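Local coordinates for protein endoglucanase (Bacillus akibai, PDB 1UWW) that hydrolyses internal beta-1,4-glucosidic linkages of cellulose, here represented by its family 28 carbohydrate-binding module, which is specific for non-crystalline cellulose, at residues Leu95-Leu109 against Gln121-Leu133. Residues are numbered along the deposited sequence; the frame is centred on the assembly and turned at random.
Sequences LDPVRATEGAMNINL and QAPKTYTINFDEL. With CA (calcium ion), chain D.
Phe130, wedged between Leu95 and Met105, carries the close-packed end of the contact. Leu95 CD2 meets the ring edge in plane, 3.9 Å from CE1, while Met105 CB lies 3.9 Å from CZ and Ala100 CB touches CD1. With CG beside its backbone N (chi1 -63°), the ring reaches into the gap between the two sheets of the beta-sandwich. Ile128 extends this apolar layer, its CD1 lying 4.2 Å from Ile107 CD1, and Phe93 of the facing sheet covers both isoleucines. The antiparallel hairpin itself is pinned by paired backbone bonds, Met105 with Ile128 and Ile107 with Tyr126; the straightest, 170° at the hydrogen, include Ile107 N to Tyr126 O at 2.8 Å. Before Tyr126, at 122-125, regular pairing lapses and two waters bridge the segments: one accepts from Asn108 ND2 and Leu109 N and donates to Ala122 O, the other donates to Ile107 O and Lys124 O. Asn108 ND2 also donates to Thr125 OG1 at 3.0 Å, an oxygen hydrogen-bonded to Thr125 OG1 of the second subunit, and Ala122 N to Leu109 O restores direct pairing. The sheet's other face is polar: Asn106 OD1 is hydrogen-bonded to Thr127 OG1, and Thr127 OG1 to Asn106 ND2, of the second subunit. Asp96 OD1 and Pro97 O bind a calcium ion with three waters; the exposed loop that follows, around 98-102, is the loose side. An oily inner face thus ties the hairpin to the sandwich core, whereas its amide and hydroxyl outer face serves contact between subunits.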
loop_
_atom_site.group_PDB
_atom_site.type_symbol
_atom_site.label_atom_id
_atom_site.label_comp_id
_atom_site.label_asym_id
_atom_site.label_seq_id
_atom_site.Cartn_x
_atom_site.Cartn_y
_atom_site.Cartn_z
ATOM N N LEU A 95 14.790 -12.458 3.470
ATOM C CA LEU A 95 14.343 -13.448 2.505
ATOM C C LEU A 95 15.526 -14.283 2.059
ATOM O O LEU A 95 16.580 -13.759 1.714
ATOM C CB LEU A 95 13.685 -12.792 1.300
ATOM C CG LEU A 95 12.560 -11.813 1.637
ATOM C CD1 LEU A 95 13.097 -10.414 1.663
ATOM C CD2 LEU A 95 11.406 -11.924 0.674
ATOM N N ASP A 96 15.310 -15.593 2.020
ATOM C CA ASP A 96 16.217 -16.506 1.345
ATOM C C ASP A 96 15.412 -17.222 0.269
ATOM O O ASP A 96 14.807 -18.275 0.517
ATOM C CB ASP A 96 16.831 -17.502 2.306
ATOM C CG ASP A 96 17.933 -18.344 1.652
ATOM O OD1 ASP A 96 18.071 -18.320 0.395
ATOM O OD2 ASP A 96 18.734 -19.035 2.332
ATOM N N PRO A 97 15.353 -16.614 -0.908
ATOM C CA PRO A 97 14.562 -17.229 -1.978
ATOM C C PRO A 97 15.208 -18.496 -2.514
ATOM O O PRO A 97 16.428 -18.643 -2.520
ATOM C CB PRO A 97 14.535 -16.167 -3.079
ATOM C CG PRO A 97 15.712 -15.317 -2.815
ATOM C CD PRO A 97 15.998 -15.363 -1.342
ATOM N N VAL A 98 14.347 -19.387 -2.961
ATOM C CA VAL A 98 14.732 -20.376 -3.952
ATOM C C VAL A 98 14.358 -19.904 -5.347
ATOM O O VAL A 98 15.036 -20.279 -6.313
ATOM C CB VAL A 98 14.147 -21.785 -3.647
ATOM C CG1 VAL A 98 14.355 -22.757 -4.782
ATOM C CG2 VAL A 98 14.637 -22.237 -2.288
ATOM N N ARG A 99 13.248 -19.170 -5.497
ATOM C CA ARG A 99 12.879 -18.493 -6.746
ATOM C C ARG A 99 12.479 -17.055 -6.384
ATOM O O ARG A 99 11.668 -16.830 -5.468
ATOM C CB ARG A 99 11.688 -19.188 -7.431
ATOM C CG ARG A 99 11.194 -18.474 -8.676
ATOM C CD ARG A 99 10.189 -19.269 -9.467
ATOM N NE ARG A 99 9.047 -19.631 -8.624
ATOM C CZ ARG A 99 8.525 -20.843 -8.528
ATOM N NH1 ARG A 99 8.976 -21.823 -9.288
ATOM N NH2 ARG A 99 7.556 -21.101 -7.696
ATOM N N ALA A 100 13.027 -16.091 -7.110
ATOM C CA ALA A 100 12.551 -14.710 -7.045
ATOM C C ALA A 100 13.115 -13.974 -8.235
ATOM O O ALA A 100 14.280 -13.564 -8.212
ATOM C CB ALA A 100 12.958 -14.035 -5.721
ATOM N N THR A 101 12.341 -13.912 -9.306
ATOM C CA THR A 101 12.823 -13.331 -10.570
ATOM C C THR A 101 12.003 -12.157 -11.037
ATOM O O THR A 101 12.433 -11.457 -11.960
ATOM C CB THR A 101 12.854 -14.373 -11.733
ATOM O OG1 THR A 101 11.538 -14.723 -12.141
ATOM C CG2 THR A 101 13.507 -15.694 -11.306
ATOM N N GLU A 102 10.850 -11.904 -10.424
ATOM C CA GLU A 102 9.956 -10.844 -10.917
ATOM C C GLU A 102 8.936 -10.435 -9.863
ATOM O O GLU A 102 8.735 -11.133 -8.873
ATOM C CB GLU A 102 9.244 -11.295 -12.184
ATOM C CG GLU A 102 8.325 -12.468 -12.013
ATOM C CD GLU A 102 7.855 -12.993 -13.365
ATOM O OE1 GLU A 102 8.296 -12.437 -14.403
ATOM O OE2 GLU A 102 7.048 -13.934 -13.394
ATOM N N GLY A 103 8.277 -9.314 -10.100
ATOM C CA GLY A 103 7.283 -8.784 -9.214
ATOM C C GLY A 103 7.839 -8.177 -7.938
ATOM O O GLY A 103 8.988 -7.761 -7.842
ATOM N N ALA A 104 6.952 -8.126 -6.959
ATOM C CA ALA A 104 7.205 -7.426 -5.715
ATOM C C ALA A 104 6.339 -8.014 -4.626
ATOM O O ALA A 104 5.472 -8.859 -4.889
ATOM C CB ALA A 104 6.962 -5.907 -5.892
HETATM N N MSE A 105 6.577 -7.557 -3.406
HETATM C CA MSE A 105 5.812 -7.945 -2.226
HETATM C C MSE A 105 5.458 -6.652 -1.485
HETATM O O MSE A 105 6.367 -5.852 -1.246
HETATM C CB MSE A 105 6.671 -8.815 -1.328
HETATM C CG MSE A 105 6.017 -9.237 -0.015
HETATM SE SE MSE A 105 7.203 -10.247 1.156
HETATM C CE MSE A 105 6.924 -11.637 0.372
ATOM N N ASN A 106 4.189 -6.478 -1.110
ATOM C CA ASN A 106 3.697 -5.328 -0.365
ATOM C C ASN A 106 3.434 -5.745 1.062
ATOM O O ASN A 106 2.586 -6.632 1.301
ATOM C CB ASN A 106 2.398 -4.784 -0.968
ATOM C CG ASN A 106 2.606 -3.923 -2.208
ATOM O OD1 ASN A 106 1.625 -3.632 -2.942
ATOM N ND2 ASN A 106 3.811 -3.494 -2.437
ATOM N N ILE A 107 4.092 -5.086 2.006
ATOM C CA ILE A 107 3.905 -5.339 3.431
ATOM C C ILE A 107 3.003 -4.245 4.017
ATOM O O ILE A 107 3.312 -3.043 3.888
ATOM C CB ILE A 107 5.270 -5.382 4.157
ATOM C CG1 ILE A 107 6.128 -6.495 3.544
ATOM C CG2 ILE A 107 5.053 -5.599 5.635
ATOM C CD1 ILE A 107 7.490 -6.591 4.146
ATOM N N ASN A 108 1.889 -4.638 4.637
ATOM C CA ASN A 108 0.978 -3.719 5.293
ATOM C C ASN A 108 0.805 -4.052 6.745
ATOM O O ASN A 108 0.992 -5.172 7.188
ATOM C CB ASN A 108 -0.389 -3.736 4.597
ATOM C CG ASN A 108 -0.381 -3.001 3.249
ATOM O OD1 ASN A 108 -0.420 -3.639 2.219
ATOM N ND2 ASN A 108 -0.218 -1.657 3.282
ATOM N N LEU A 109 0.495 -3.025 7.518
ATOM C CA LEU A 109 0.369 -3.126 8.962
ATOM C C LEU A 109 -1.019 -2.647 9.362
ATOM O O LEU A 109 -1.430 -1.539 9.007
ATOM C CB LEU A 109 1.432 -2.247 9.597
ATOM C CG LEU A 109 1.443 -2.105 11.111
ATOM C CD1 LEU A 109 1.777 -3.400 11.791
ATOM C CD2 LEU A 109 2.467 -1.024 11.551
ATOM N N GLN A 121 -5.232 1.100 9.587
ATOM C CA GLN A 121 -4.136 0.634 8.773
ATOM C C GLN A 121 -3.090 1.720 8.632
ATOM O O GLN A 121 -3.425 2.891 8.424
ATOM C CB GLN A 121 -4.694 0.256 7.404
ATOM C CG GLN A 121 -3.735 -0.429 6.480
ATOM C CD GLN A 121 -4.420 -1.026 5.264
ATOM O OE1 GLN A 121 -5.625 -1.301 5.295
ATOM N NE2 GLN A 121 -3.644 -1.264 4.214
ATOM N N ALA A 122 -1.810 1.383 8.723
ATOM C CA ALA A 122 -0.785 2.367 8.458
ATOM C C ALA A 122 -0.934 2.779 6.995
ATOM O O ALA A 122 -1.078 1.912 6.104
ATOM C CB ALA A 122 0.581 1.813 8.711
ATOM N N PRO A 123 -0.986 4.078 6.711
ATOM C CA PRO A 123 -1.278 4.499 5.353
ATOM C C PRO A 123 -0.278 4.113 4.291
ATOM O O PRO A 123 -0.675 3.865 3.160
ATOM C CB PRO A 123 -1.428 6.021 5.479
ATOM C CG PRO A 123 -0.835 6.406 6.689
ATOM C CD PRO A 123 -0.935 5.232 7.635
ATOM N N LYS A 124 0.998 4.011 4.619
ATOM C CA LYS A 124 2.039 3.752 3.628
ATOM C C LYS A 124 2.453 2.283 3.586
ATOM O O LYS A 124 2.901 1.723 4.571
ATOM C CB LYS A 124 3.257 4.630 3.889
ATOM C CG LYS A 124 2.930 6.102 3.795
ATOM C CD LYS A 124 3.815 6.959 4.695
ATOM C CE LYS A 124 2.998 7.949 5.496
ATOM N NZ LYS A 124 2.884 7.595 6.922
ATOM N N THR A 125 2.299 1.674 2.426
ATOM C CA THR A 125 2.776 0.328 2.176
ATOM C C THR A 125 4.304 0.276 2.066
ATOM O O THR A 125 4.889 1.194 1.480
ATOM C CB THR A 125 2.140 -0.074 0.872
ATOM O OG1 THR A 125 0.713 0.007 1.022
ATOM C CG2 THR A 125 2.464 -1.522 0.515
ATOM N N TYR A 126 4.942 -0.755 2.627
ATOM C CA TYR A 126 6.369 -1.023 2.465
ATOM C C TYR A 126 6.525 -2.072 1.370
ATOM O O TYR A 126 6.055 -3.195 1.505
ATOM C CB TYR A 126 7.013 -1.530 3.773
ATOM C CG TYR A 126 8.512 -1.663 3.678
ATOM C CD1 TYR A 126 9.089 -2.786 3.110
ATOM C CD2 TYR A 126 9.347 -0.616 4.072
ATOM C CE1 TYR A 126 10.448 -2.908 2.978
ATOM C CE2 TYR A 126 10.727 -0.714 3.937
ATOM C CZ TYR A 126 11.271 -1.892 3.387
ATOM O OH TYR A 126 12.629 -2.060 3.223
ATOM N N THR A 127 7.234 -1.750 0.311
ATOM C CA THR A 127 7.286 -2.585 -0.874
ATOM C C THR A 127 8.714 -3.086 -1.109
ATOM O O THR A 127 9.676 -2.290 -1.084
ATOM C CB THR A 127 6.755 -1.793 -2.084
ATOM O OG1 THR A 127 5.397 -1.421 -1.853
ATOM C CG2 THR A 127 6.780 -2.637 -3.368
ATOM N N ILE A 128 8.841 -4.389 -1.334
ATOM C CA ILE A 128 10.087 -5.025 -1.724
ATOM C C ILE A 128 9.983 -5.420 -3.182
ATOM O O ILE A 128 9.062 -6.135 -3.565
ATOM C CB ILE A 128 10.303 -6.283 -0.874
ATOM C CG1 ILE A 128 10.549 -5.851 0.573
ATOM C CG2 ILE A 128 11.478 -7.099 -1.403
ATOM C CD1 ILE A 128 10.694 -6.940 1.521
ATOM N N ASN A 129 10.924 -4.969 -3.986
ATOM C CA ASN A 129 10.901 -5.178 -5.430
ATOM C C ASN A 129 11.880 -6.300 -5.787
ATOM O O ASN A 129 13.099 -6.153 -5.639
ATOM C CB ASN A 129 11.267 -3.867 -6.126
ATOM C CG ASN A 129 11.000 -3.894 -7.600
ATOM O OD1 ASN A 129 11.069 -4.953 -8.233
ATOM N ND2 ASN A 129 10.685 -2.739 -8.163
ATOM N N PHE A 130 11.359 -7.436 -6.247
ATOM C CA PHE A 130 12.231 -8.596 -6.547
ATOM C C PHE A 130 13.118 -8.361 -7.753
ATOM O O PHE A 130 14.110 -9.079 -7.953
ATOM C CB PHE A 130 11.416 -9.877 -6.688
ATOM C CG PHE A 130 10.697 -10.277 -5.411
ATOM C CD1 PHE A 130 11.426 -10.528 -4.250
ATOM C CD2 PHE A 130 9.346 -10.375 -5.349
ATOM C CE1 PHE A 130 10.782 -10.885 -3.068
ATOM C CE2 PHE A 130 8.706 -10.747 -4.173
ATOM C CZ PHE A 130 9.444 -10.998 -3.033
ATOM N N ASP A 131 12.820 -7.337 -8.541
ATOM C CA ASP A 131 13.693 -7.006 -9.653
ATOM C C ASP A 131 14.903 -6.231 -9.208
ATOM O O ASP A 131 15.820 -5.993 -10.011
ATOM C CB ASP A 131 12.943 -6.191 -10.701
ATOM C CG ASP A 131 11.832 -6.965 -11.326
ATOM O OD1 ASP A 131 12.037 -8.170 -11.648
ATOM O OD2 ASP A 131 10.700 -6.474 -11.488
ATOM N N GLU A 132 14.918 -5.815 -7.943
ATOM C CA GLU A 132 16.003 -5.023 -7.398
ATOM C C GLU A 132 16.846 -5.813 -6.368
ATOM O O GLU A 132 17.546 -5.200 -5.561
ATOM C CB GLU A 132 15.449 -3.742 -6.747
ATOM C CG GLU A 132 14.538 -2.896 -7.637
ATOM C CD GLU A 132 15.282 -1.954 -8.520
ATOM O OE1 GLU A 132 16.525 -1.796 -8.362
ATOM O OE2 GLU A 132 14.611 -1.368 -9.390
ATOM N N LEU A 133 16.790 -7.145 -6.369
ATOM C CA LEU A 133 17.588 -7.938 -5.404
ATOM C C LEU A 133 19.108 -7.730 -5.469
ATOM O O LEU A 133 19.815 -7.818 -4.451
ATOM C CB LEU A 133 17.267 -9.426 -5.546
ATOM C CG LEU A 133 15.882 -9.864 -5.097
ATOM C CD1 LEU A 133 15.663 -11.324 -5.415
ATOM C CD2 LEU A 133 15.688 -9.609 -3.619
HETATM CA CA CA D . 18.601 -19.127 -1.802
HETATM O O HOH W 1 2.796 -0.727 5.576
HETATM O O HOH W 2 0.285 -0.545 5.959
HETATM O O HOH W 3 18.954 -18.536 -4.230
HETATM O O HOH W 4 19.174 -16.803 -1.895
HETATM O O HOH W 5 20.741 -19.722 -0.938
#